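Long-range contacts in putative transcriptional regulator, IclR family (Arthrobacter aurescens, PDB 3OBF), which probably regulates transcription as a DNA-binding factor, the chain here being its C-terminal, GAF-like IclR domain, which in this family is the effector-binding part: residues Q65-V76 and Y98-M106; T17-L26 and E38-V46. All coordinates share one frame; numbering follows the deposited sequence.

Overall arrangement
Both contacts lie in the C-terminal IclR domain, on opposite sides of the chain's centre; their centres are 26 Å apart and their nearest atoms about 7 Å, without touching. Contact 1 is helix against helix: Leu102 fills a largely apolar hole, flanked by a buried amide bonded to a guanidinium and by an outer salt bridge. Contact 2 ties helix 3-20 to the hairpin of strands 24-29 and 34-40 and depends mostly on backbone and hydroxyl hydrogen bonds. Each is partly buried, with 625 and 562 Å² covered. They share no helix or strand, but the central antiparallel sheet relates them: contact 1 leans on strands 111-114, 121-129 and 135-144, contact 2 builds two others, and strand 135-144 borders both.

Contact 1. Residues Q65-V76 and Y98-M106; sequences QVFLASENEDRV and YLLRLKESM
Leu102 is a knob in a hole to which helix 65-69 gives Gln65, Leu68 and Ala69, while Val76 comes from the start of helix 73-82. Helices 65-69 and 98-106 cross almost at a right angle (-93°, axes 9.0 Å apart). The two methyls of Leu102 divide the hole: CD2 reaches the Gln65 carbonyl, 3.4 Å from its O, while CD1 rests on Leu68, 3.9 Å from its CB. Beside this knob Ala69 CB meets selenomethionine Met106, 3.7 Å from its CG; bends at chi2 and chi3 bring SE and CE against the same methyl.

Tyr98 closes another flank. Leu68 CD1 and Val76 CG1 both approach the edge of its ring, near the ring plane, and Leu68 CD1 lies 3.3 Å from Tyr98 OH, which bonds to Ala59 O. Leu99 CD2 packs between Val76 CG1 and Glu73 CG, each 3.8 Å away.

Two polar links differ in their setting. At the buried Gln65, the extended Arg101 chain brings NE to OE1 (3.0 Å, N-H...O 146°); the oxygen is near the guanidinium plane, yet the donor stands well above the amide's carbonyl plane, with the two flat groups 77° apart. Gln65 NE2 bonds to Leu60 O and Val112 O, and Arg101 NH2 shares Val112 O and adds a salt bridge to Glu116, so the amide is gripped at both ends. On the outer side Lys103 NZ forms a salt bridge with Glu73 OE1 at 3.0 Å, and Arg77 takes OE2.

The helical pair lies against the central sheet: Val66 touches strands 111-114, 121-129 and 135-144, and Met106 packs on Pro127 and Tyr129. Further along helix 73-82, Leu79 touches Leu68 and Leu80 touches Tyr98.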
loop_
_atom_site.group_PDB
_atom_site.type_symbol
_atom_site.label_atom_id
_atom_site.label_comp_id
_atom_site.label_asym_id
_atom_site.label_seq_id
_atom_site.Cartn_x
_atom_site.Cartn_y
_atom_site.Cartn_z
ATOM N N GLN A 65 -0.952 1.429 5.823
ATOM C CA GLN A 65 -2.325 1.920 6.039
ATOM C C GLN A 65 -3.344 0.907 5.534
ATOM O O GLN A 65 -4.319 0.582 6.245
ATOM C CB GLN A 65 -2.569 3.252 5.329
ATOM C CG GLN A 65 -1.882 4.477 5.974
ATOM C CD GLN A 65 -2.090 5.755 5.154
ATOM O OE1 GLN A 65 -3.232 6.224 4.981
ATOM N NE2 GLN A 65 -0.996 6.319 4.638
ATOM N N VAL A 66 -3.121 0.417 4.309
ATOM C CA VAL A 66 -4.031 -0.553 3.665
ATOM C C VAL A 66 -4.205 -1.804 4.550
ATOM O O VAL A 66 -5.337 -2.218 4.848
ATOM C CB VAL A 66 -3.483 -0.927 2.285
ATOM C CG1 VAL A 66 -4.179 -2.133 1.709
ATOM C CG2 VAL A 66 -3.612 0.246 1.375
ATOM N N PHE A 67 -3.092 -2.395 4.982
ATOM C CA PHE A 67 -3.197 -3.558 5.842
ATOM C C PHE A 67 -3.828 -3.284 7.212
ATOM O O PHE A 67 -4.593 -4.093 7.721
ATOM C CB PHE A 67 -1.837 -4.253 6.011
ATOM C CG PHE A 67 -1.340 -4.875 4.761
ATOM C CD1 PHE A 67 -2.096 -5.854 4.107
ATOM C CD2 PHE A 67 -0.125 -4.484 4.217
ATOM C CE1 PHE A 67 -1.649 -6.443 2.921
ATOM C CE2 PHE A 67 0.340 -5.084 3.020
ATOM C CZ PHE A 67 -0.424 -6.074 2.384
ATOM N N LEU A 68 -3.509 -2.163 7.828
ATOM C CA LEU A 68 -4.113 -1.867 9.121
ATOM C C LEU A 68 -5.641 -1.640 9.021
ATOM O O LEU A 68 -6.370 -1.860 9.991
ATOM C CB LEU A 68 -3.387 -0.700 9.781
ATOM C CG LEU A 68 -1.952 -0.981 10.264
ATOM C CD1 LEU A 68 -1.357 0.269 10.895
ATOM C CD2 LEU A 68 -1.920 -2.089 11.274
ATOM N N ALA A 69 -6.125 -1.217 7.852
ATOM C CA ALA A 69 -7.571 -1.183 7.592
ATOM C C ALA A 69 -8.225 -2.563 7.707
ATOM O O ALA A 69 -9.410 -2.669 8.020
ATOM C CB ALA A 69 -7.880 -0.536 6.230
ATOM N N SER A 70 -7.450 -3.624 7.498
ATOM C CA SER A 70 -7.982 -4.983 7.643
ATOM C C SER A 70 -7.970 -5.489 9.085
ATOM O O SER A 70 -8.582 -6.521 9.366
ATOM C CB SER A 70 -7.212 -5.987 6.773
ATOM O OG SER A 70 -5.969 -6.319 7.383
ATOM N N GLU A 71 -7.278 -4.786 9.985
ATOM C CA GLU A 71 -7.214 -5.182 11.393
ATOM C C GLU A 71 -8.388 -4.634 12.227
ATOM O O GLU A 71 -9.072 -3.676 11.875
ATOM C CB GLU A 71 -5.885 -4.738 12.043
ATOM C CG GLU A 71 -4.597 -5.310 11.409
ATOM C CD GLU A 71 -4.332 -6.802 11.720
ATOM O OE1 GLU A 71 -5.085 -7.424 12.511
ATOM O OE2 GLU A 71 -3.347 -7.359 11.176
ATOM N N ASN A 72 -8.605 -5.266 13.355
ATOM C CA ASN A 72 -9.508 -4.751 14.337
ATOM C C ASN A 72 -8.914 -3.426 14.909
ATOM O O ASN A 72 -7.689 -3.296 15.040
ATOM C CB ASN A 72 -9.649 -5.856 15.396
ATOM C CG ASN A 72 -10.426 -5.434 16.549
ATOM O OD1 ASN A 72 -9.893 -4.784 17.445
ATOM N ND2 ASN A 72 -11.699 -5.805 16.580
ATOM N N GLU A 73 -9.783 -2.442 15.187
ATOM C CA GLU A 73 -9.375 -1.131 15.743
ATOM C C GLU A 73 -8.428 -1.265 16.916
ATOM O O GLU A 73 -7.397 -0.609 16.970
ATOM C CB GLU A 73 -10.584 -0.293 16.182
ATOM C CG GLU A 73 -11.051 0.711 15.111
ATOM C CD GLU A 73 -12.218 1.621 15.536
ATOM O OE1 GLU A 73 -12.921 2.118 14.612
ATOM O OE2 GLU A 73 -12.438 1.836 16.762
ATOM N N ASP A 74 -8.775 -2.150 17.837
ATOM C CA ASP A 74 -7.993 -2.343 19.056
ATOM C C ASP A 74 -6.620 -2.900 18.772
ATOM O O ASP A 74 -5.676 -2.542 19.437
ATOM C CB ASP A 74 -8.783 -3.224 20.029
ATOM C CG ASP A 74 -10.270 -2.835 20.066
ATOM O OD1 ASP A 74 -10.644 -1.975 20.913
ATOM O OD2 ASP A 74 -11.045 -3.332 19.184
ATOM N N ARG A 75 -6.515 -3.765 17.772
ATOM C CA ARG A 75 -5.234 -4.250 17.296
ATOM C C ARG A 75 -4.399 -3.093 16.707
ATOM O O ARG A 75 -3.181 -3.017 16.903
ATOM C CB ARG A 75 -5.437 -5.377 16.266
ATOM C CG ARG A 75 -4.128 -5.946 15.600
ATOM C CD ARG A 75 -3.080 -6.492 16.606
ATOM N NE ARG A 75 -2.004 -7.177 15.878
ATOM C CZ ARG A 75 -0.795 -7.455 16.370
ATOM N NH1 ARG A 75 -0.492 -7.100 17.607
ATOM N NH2 ARG A 75 0.130 -8.072 15.610
ATOM N N VAL A 76 -5.049 -2.201 15.973
ATOM C CA VAL A 76 -4.343 -1.041 15.451
ATOM C C VAL A 76 -3.826 -0.201 16.633
ATOM O O VAL A 76 -2.633 0.171 16.670
ATOM C CB VAL A 76 -5.201 -0.253 14.437
ATOM C CG1 VAL A 76 -4.515 1.038 14.012
ATOM C CG2 VAL A 76 -5.527 -1.117 13.197
ATOM N N TYR A 98 -5.970 8.744 12.804
ATOM C CA TYR A 98 -5.322 7.724 11.981
ATOM C C TYR A 98 -6.316 6.639 11.590
ATOM O O TYR A 98 -6.330 6.189 10.457
ATOM C CB TYR A 98 -4.102 7.117 12.680
ATOM C CG TYR A 98 -3.411 6.081 11.821
ATOM C CD1 TYR A 98 -2.519 6.457 10.805
ATOM C CD2 TYR A 98 -3.660 4.726 12.004
ATOM C CE1 TYR A 98 -1.892 5.504 10.014
ATOM C CE2 TYR A 98 -3.038 3.766 11.213
ATOM C CZ TYR A 98 -2.166 4.162 10.224
ATOM O OH TYR A 98 -1.555 3.206 9.473
ATOM N N LEU A 99 -7.162 6.257 12.543
ATOM C CA LEU A 99 -8.221 5.275 12.310
ATOM C C LEU A 99 -9.232 5.753 11.266
ATOM O O LEU A 99 -9.695 4.944 10.459
ATOM C CB LEU A 99 -8.950 4.919 13.623
ATOM C CG LEU A 99 -8.185 3.974 14.567
ATOM C CD1 LEU A 99 -8.835 3.825 15.984
ATOM C CD2 LEU A 99 -7.982 2.609 13.954
ATOM N N LEU A 100 -9.576 7.044 11.302
ATOM C CA LEU A 100 -10.472 7.643 10.305
ATOM C C LEU A 100 -9.783 7.665 8.957
ATOM O O LEU A 100 -10.401 7.365 7.932
ATOM C CB LEU A 100 -10.888 9.065 10.710
ATOM C CG LEU A 100 -11.714 9.960 9.762
ATOM C CD1 LEU A 100 -12.943 9.250 9.149
ATOM C CD2 LEU A 100 -12.175 11.235 10.458
ATOM N N ARG A 101 -8.490 7.980 8.968
ATOM C CA ARG A 101 -7.688 7.984 7.751
ATOM C C ARG A 101 -7.697 6.591 7.080
ATOM O O ARG A 101 -7.710 6.475 5.857
ATOM C CB ARG A 101 -6.279 8.466 8.074
ATOM C CG ARG A 101 -5.502 8.965 6.903
ATOM C CD ARG A 101 -4.003 8.875 7.200
ATOM N NE ARG A 101 -3.215 9.074 5.979
ATOM C CZ ARG A 101 -2.491 10.157 5.696
ATOM N NH1 ARG A 101 -2.428 11.170 6.552
ATOM N NH2 ARG A 101 -1.822 10.209 4.556
ATOM N N LEU A 102 -7.729 5.546 7.896
ATOM C CA LEU A 102 -7.859 4.179 7.416
ATOM C C LEU A 102 -9.205 3.960 6.708
ATOM O O LEU A 102 -9.246 3.521 5.551
ATOM C CB LEU A 102 -7.642 3.167 8.563
ATOM C CG LEU A 102 -6.268 3.158 9.249
ATOM C CD1 LEU A 102 -6.159 1.954 10.133
ATOM C CD2 LEU A 102 -5.085 3.214 8.227
ATOM N N LYS A 103 -10.293 4.313 7.376
ATOM C CA LYS A 103 -11.624 4.151 6.788
ATOM C C LYS A 103 -11.757 4.951 5.493
ATOM O O LYS A 103 -12.338 4.462 4.526
ATOM C CB LYS A 103 -12.736 4.543 7.773
ATOM C CG LYS A 103 -13.105 3.434 8.790
ATOM C CD LYS A 103 -13.986 4.003 9.925
ATOM C CE LYS A 103 -13.937 3.114 11.156
ATOM N NZ LYS A 103 -13.835 3.956 12.368
ATOM N N GLU A 104 -11.206 6.164 5.468
ATOM C CA GLU A 104 -11.277 6.988 4.261
ATOM C C GLU A 104 -10.553 6.340 3.088
ATOM O O GLU A 104 -10.966 6.477 1.939
ATOM C CB GLU A 104 -10.769 8.401 4.533
ATOM C CG GLU A 104 -11.746 9.174 5.460
ATOM C CD GLU A 104 -11.311 10.593 5.762
ATOM O OE1 GLU A 104 -10.086 10.851 5.812
ATOM O OE2 GLU A 104 -12.204 11.457 5.938
ATOM N N SER A 105 -9.493 5.606 3.380
ATOM C CA SER A 105 -8.738 4.987 2.319
ATOM C C SER A 105 -9.535 3.842 1.695
ATOM O O SER A 105 -9.506 3.651 0.489
ATOM C CB SER A 105 -7.368 4.547 2.821
ATOM O OG SER A 105 -7.485 3.461 3.728
HETATM N N MSE A 106 -10.283 3.116 2.518
HETATM C CA MSE A 106 -11.132 2.024 2.037
HETATM C C MSE A 106 -12.230 2.562 1.136
HETATM O O MSE A 106 -12.519 1.985 0.085
HETATM C CB MSE A 106 -11.738 1.242 3.212
HETATM C CG MSE A 106 -10.742 0.367 3.985
HETATM SE SE MSE A 106 -9.779 -0.989 2.871
HETATM C CE MSE A 106 -8.057 -0.018 2.494
#

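Contact 2. Residues T17-L26 and E38-V46; sequences TERTGETSAL and EQIPSRHQV
Strands 24-26 and 38-40 pair as an antiparallel beta hairpin, their directions 174° apart and axes 4.6 Å apart, with Ser24-Ile40 and Leu26-Glu38 as hydrogen-bonded pairs and Ala25-Gln39 as the non-hydrogen-bonded pair between them. Ser24 and Ile40 exchange both backbone bonds, and Leu26 N reaches Glu38 O at 2.7 Å.

On the face bearing Ser24, Leu26, Glu38 and Ile40 lies helix 3-20. Its Thr17 crosses Ile40 at an angle, with Thr17 CG2 3.8 Å from Ile40 CG2 and 3.4 Å from Pro41 O. With OG1 anti to the carbonyl carbon (chi1 -74°), CG2 is left to face Ile40 and Pro41, while OG1, still alongside Ile40 CB, donates to Glu22 O and braces the turn after the helix. Tyr10 and Leu13 of the same helix also touch Ile40. On the other face Ala25 CB packs 3.9 Å from Gln39 CB; the bent Gln39 chain brings NE2 beside Thr23 CG2 and onto Ala50 O.

Beyond the strands, side-chain hydroxyls take over from backbone pairing. Thr23 OG1 accepts from Ser42 N at 3.0 Å, and a water joins the same OG1 to Gln45 OE1. Gly21, with positive phi, leaves the helix and presents its carbonyl to the 42-44 turn. Arg43 CZ lies over the centre of one face of the His44 ring, whose CE1 edge meets Gly21 O. Nearby, Arg147 forms a salt bridge with Glu22 and bonds to His44 O.

Ser42 OG gathers the turn: directed away from the Ser42 N and toward Gly21 and His44, it accepts from His44 N in an ST turn and from His44 ND1, and donates to Gly21 O at 2.8 Å, tilted 16° from that carbonyl plane.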
loop_
_atom_site.group_PDB
_atom_site.type_symbol
_atom_site.label_atom_id
_atom_site.label_comp_id
_atom_site.label_asym_id
_atom_site.label_seq_id
_atom_site.Cartn_x
_atom_site.Cartn_y
_atom_site.Cartn_z
ATOM N N THR A 17 3.455 -0.474 -14.396
ATOM C CA THR A 17 4.686 0.273 -14.524
ATOM C C THR A 17 4.885 0.847 -15.941
ATOM O O THR A 17 5.390 1.958 -16.091
ATOM C CB THR A 17 5.887 -0.560 -14.027
ATOM O OG1 THR A 17 5.838 -0.600 -12.609
ATOM C CG2 THR A 17 7.239 0.064 -14.440
ATOM N N GLU A 18 4.467 0.132 -16.978
ATOM C CA GLU A 18 4.534 0.737 -18.313
ATOM C C GLU A 18 3.560 1.907 -18.512
ATOM O O GLU A 18 3.851 2.800 -19.298
ATOM C CB GLU A 18 4.437 -0.282 -19.468
ATOM C CG GLU A 18 3.419 -1.395 -19.259
ATOM C CD GLU A 18 3.606 -2.621 -20.177
ATOM O OE1 GLU A 18 4.772 -2.986 -20.521
ATOM O OE2 GLU A 18 2.557 -3.236 -20.535
ATOM N N ARG A 19 2.442 1.913 -17.779
ATOM C CA ARG A 19 1.442 2.985 -17.869
ATOM C C ARG A 19 1.746 4.206 -16.938
ATOM O O ARG A 19 1.310 5.332 -17.184
ATOM C CB ARG A 19 0.062 2.411 -17.537
ATOM C CG ARG A 19 -0.403 1.260 -18.454
ATOM C CD ARG A 19 -0.255 1.701 -19.866
ATOM N NE ARG A 19 -0.954 0.872 -20.841
ATOM C CZ ARG A 19 -1.455 1.337 -21.986
ATOM N NH1 ARG A 19 -2.076 0.511 -22.830
ATOM N NH2 ARG A 19 -1.360 2.629 -22.283
ATOM N N THR A 20 2.476 3.985 -15.864
ATOM C CA THR A 20 2.714 5.062 -14.911
ATOM C C THR A 20 4.122 5.571 -15.042
ATOM O O THR A 20 4.417 6.693 -14.654
ATOM C CB THR A 20 2.535 4.587 -13.457
ATOM O OG1 THR A 20 3.500 3.566 -13.193
ATOM C CG2 THR A 20 1.123 4.052 -13.227
ATOM N N GLY A 21 5.008 4.714 -15.536
ATOM C CA GLY A 21 6.428 5.040 -15.553
ATOM C C GLY A 21 7.046 4.924 -14.181
ATOM O O GLY A 21 8.210 5.277 -13.995
ATOM N N GLU A 22 6.293 4.399 -13.214
ATOM C CA GLU A 22 6.792 4.283 -11.847
ATOM C C GLU A 22 6.899 2.815 -11.409
ATOM O O GLU A 22 6.295 1.940 -12.014
ATOM C CB GLU A 22 5.885 5.065 -10.893
ATOM C CG GLU A 22 5.741 6.569 -11.212
ATOM C CD GLU A 22 7.006 7.392 -10.928
ATOM O OE1 GLU A 22 7.985 6.857 -10.372
ATOM O OE2 GLU A 22 7.019 8.603 -11.236
ATOM N N THR A 23 7.699 2.561 -10.378
ATOM C CA THR A 23 7.748 1.234 -9.738
ATOM C C THR A 23 6.336 0.758 -9.301
ATOM O O THR A 23 5.552 1.571 -8.826
ATOM C CB THR A 23 8.670 1.322 -8.527
ATOM O OG1 THR A 23 9.956 1.721 -8.988
ATOM C CG2 THR A 23 8.763 -0.013 -7.753
ATOM N N SER A 24 6.022 -0.533 -9.514
ATOM C CA SER A 24 4.794 -1.207 -9.001
ATOM C C SER A 24 5.268 -2.357 -8.111
ATOM O O SER A 24 6.252 -3.011 -8.440
ATOM C CB SER A 24 4.004 -1.882 -10.110
ATOM O OG SER A 24 3.803 -0.982 -11.147
ATOM N N ALA A 25 4.563 -2.624 -7.017
ATOM C CA ALA A 25 4.996 -3.649 -6.080
ATOM C C ALA A 25 3.809 -4.355 -5.487
ATOM O O ALA A 25 2.772 -3.743 -5.271
ATOM C CB ALA A 25 5.823 -3.036 -4.969
ATOM N N LEU A 26 3.975 -5.643 -5.212
ATOM C CA LEU A 26 3.006 -6.397 -4.491
ATOM C C LEU A 26 3.536 -6.543 -3.056
ATOM O O LEU A 26 4.648 -7.046 -2.831
ATOM C CB LEU A 26 2.808 -7.781 -5.137
ATOM C CG LEU A 26 1.729 -8.688 -4.488
ATOM C CD1 LEU A 26 0.315 -8.190 -4.856
ATOM C CD2 LEU A 26 1.870 -10.168 -4.893
ATOM N N GLU A 38 7.164 -8.783 -4.687
ATOM C CA GLU A 38 7.243 -8.762 -6.138
ATOM C C GLU A 38 7.165 -7.309 -6.594
ATOM O O GLU A 38 6.288 -6.563 -6.145
ATOM C CB GLU A 38 6.087 -9.562 -6.754
ATOM C CG GLU A 38 6.309 -9.978 -8.200
ATOM C CD GLU A 38 5.333 -11.085 -8.616
ATOM O OE1 GLU A 38 5.826 -12.197 -8.910
ATOM O OE2 GLU A 38 4.089 -10.848 -8.631
ATOM N N GLN A 39 8.067 -6.904 -7.484
ATOM C CA GLN A 39 8.074 -5.529 -7.956
ATOM C C GLN A 39 8.680 -5.353 -9.359
ATOM O O GLN A 39 9.488 -6.173 -9.810
ATOM C CB GLN A 39 8.763 -4.618 -6.914
ATOM C CG GLN A 39 10.282 -4.794 -6.827
ATOM C CD GLN A 39 11.024 -3.723 -7.608
ATOM O OE1 GLN A 39 11.464 -3.971 -8.722
ATOM N NE2 GLN A 39 11.153 -2.520 -7.029
ATOM N N ILE A 40 8.265 -4.284 -10.038
ATOM C CA ILE A 40 8.784 -3.901 -11.353
ATOM C C ILE A 40 9.399 -2.532 -11.157
ATOM O O ILE A 40 8.738 -1.640 -10.661
ATOM C CB ILE A 40 7.664 -3.706 -12.387
ATOM C CG1 ILE A 40 6.619 -4.827 -12.331
ATOM C CG2 ILE A 40 8.273 -3.499 -13.859
ATOM C CD1 ILE A 40 7.150 -6.145 -12.864
ATOM N N PRO A 41 10.652 -2.325 -11.564
ATOM C CA PRO A 41 11.213 -0.981 -11.306
ATOM C C PRO A 41 10.727 0.098 -12.311
ATOM O O PRO A 41 10.436 -0.219 -13.473
ATOM C CB PRO A 41 12.740 -1.196 -11.460
ATOM C CG PRO A 41 12.842 -2.294 -12.547
ATOM C CD PRO A 41 11.647 -3.259 -12.127
ATOM N N SER A 42 10.633 1.347 -11.837
ATOM C CA SER A 42 10.453 2.523 -12.679
ATOM C C SER A 42 11.463 2.520 -13.837
ATOM O O SER A 42 12.609 2.110 -13.657
ATOM C CB SER A 42 10.678 3.782 -11.836
ATOM O OG SER A 42 10.607 4.953 -12.628
ATOM N N ARG A 43 11.043 2.977 -15.015
ATOM C CA ARG A 43 11.952 3.086 -16.176
ATOM C C ARG A 43 12.931 4.241 -15.968
ATOM O O ARG A 43 13.849 4.434 -16.753
ATOM C CB ARG A 43 11.184 3.326 -17.486
ATOM C CG ARG A 43 10.484 4.672 -17.504
ATOM C CD ARG A 43 9.711 4.938 -18.775
ATOM N NE ARG A 43 9.074 6.245 -18.685
ATOM C CZ ARG A 43 9.695 7.395 -18.949
ATOM N NH1 ARG A 43 10.971 7.401 -19.358
ATOM N NH2 ARG A 43 9.040 8.542 -18.816
ATOM N N HIS A 44 12.704 5.034 -14.932
ATOM C CA HIS A 44 13.662 6.062 -14.581
ATOM C C HIS A 44 13.748 6.265 -13.087
ATOM O O HIS A 44 13.520 7.376 -12.597
ATOM C CB HIS A 44 13.431 7.386 -15.351
ATOM C CG HIS A 44 12.057 7.986 -15.218
ATOM N ND1 HIS A 44 10.960 7.297 -14.750
ATOM C CD2 HIS A 44 11.599 9.212 -15.567
ATOM C CE1 HIS A 44 9.894 8.076 -14.784
ATOM N NE2 HIS A 44 10.258 9.245 -15.275
ATOM N N GLN A 45 14.072 5.198 -12.352
ATOM C CA GLN A 45 14.246 5.344 -10.903
ATOM C C GLN A 45 15.550 6.057 -10.580
ATOM O O GLN A 45 16.545 5.946 -11.307
ATOM C CB GLN A 45 14.141 4.026 -10.134
ATOM C CG GLN A 45 14.618 2.792 -10.839
ATOM C CD GLN A 45 14.879 1.654 -9.870
ATOM O OE1 GLN A 45 14.075 1.368 -8.981
ATOM N NE2 GLN A 45 16.019 1.003 -10.033
ATOM N N VAL A 46 15.522 6.844 -9.516
ATOM C CA VAL A 46 16.751 7.409 -9.011
ATOM C C VAL A 46 17.119 6.542 -7.815
ATOM O O VAL A 46 17.917 5.616 -7.948
ATOM C CB VAL A 46 16.652 8.936 -8.747
ATOM C CG1 VAL A 46 16.569 9.653 -10.067
ATOM C CG2 VAL A 46 15.439 9.288 -7.879
HETATM O O HOH W 1 8.138 2.495 -16.507
HETATM O O HOH W 2 11.838 2.763 -7.785
#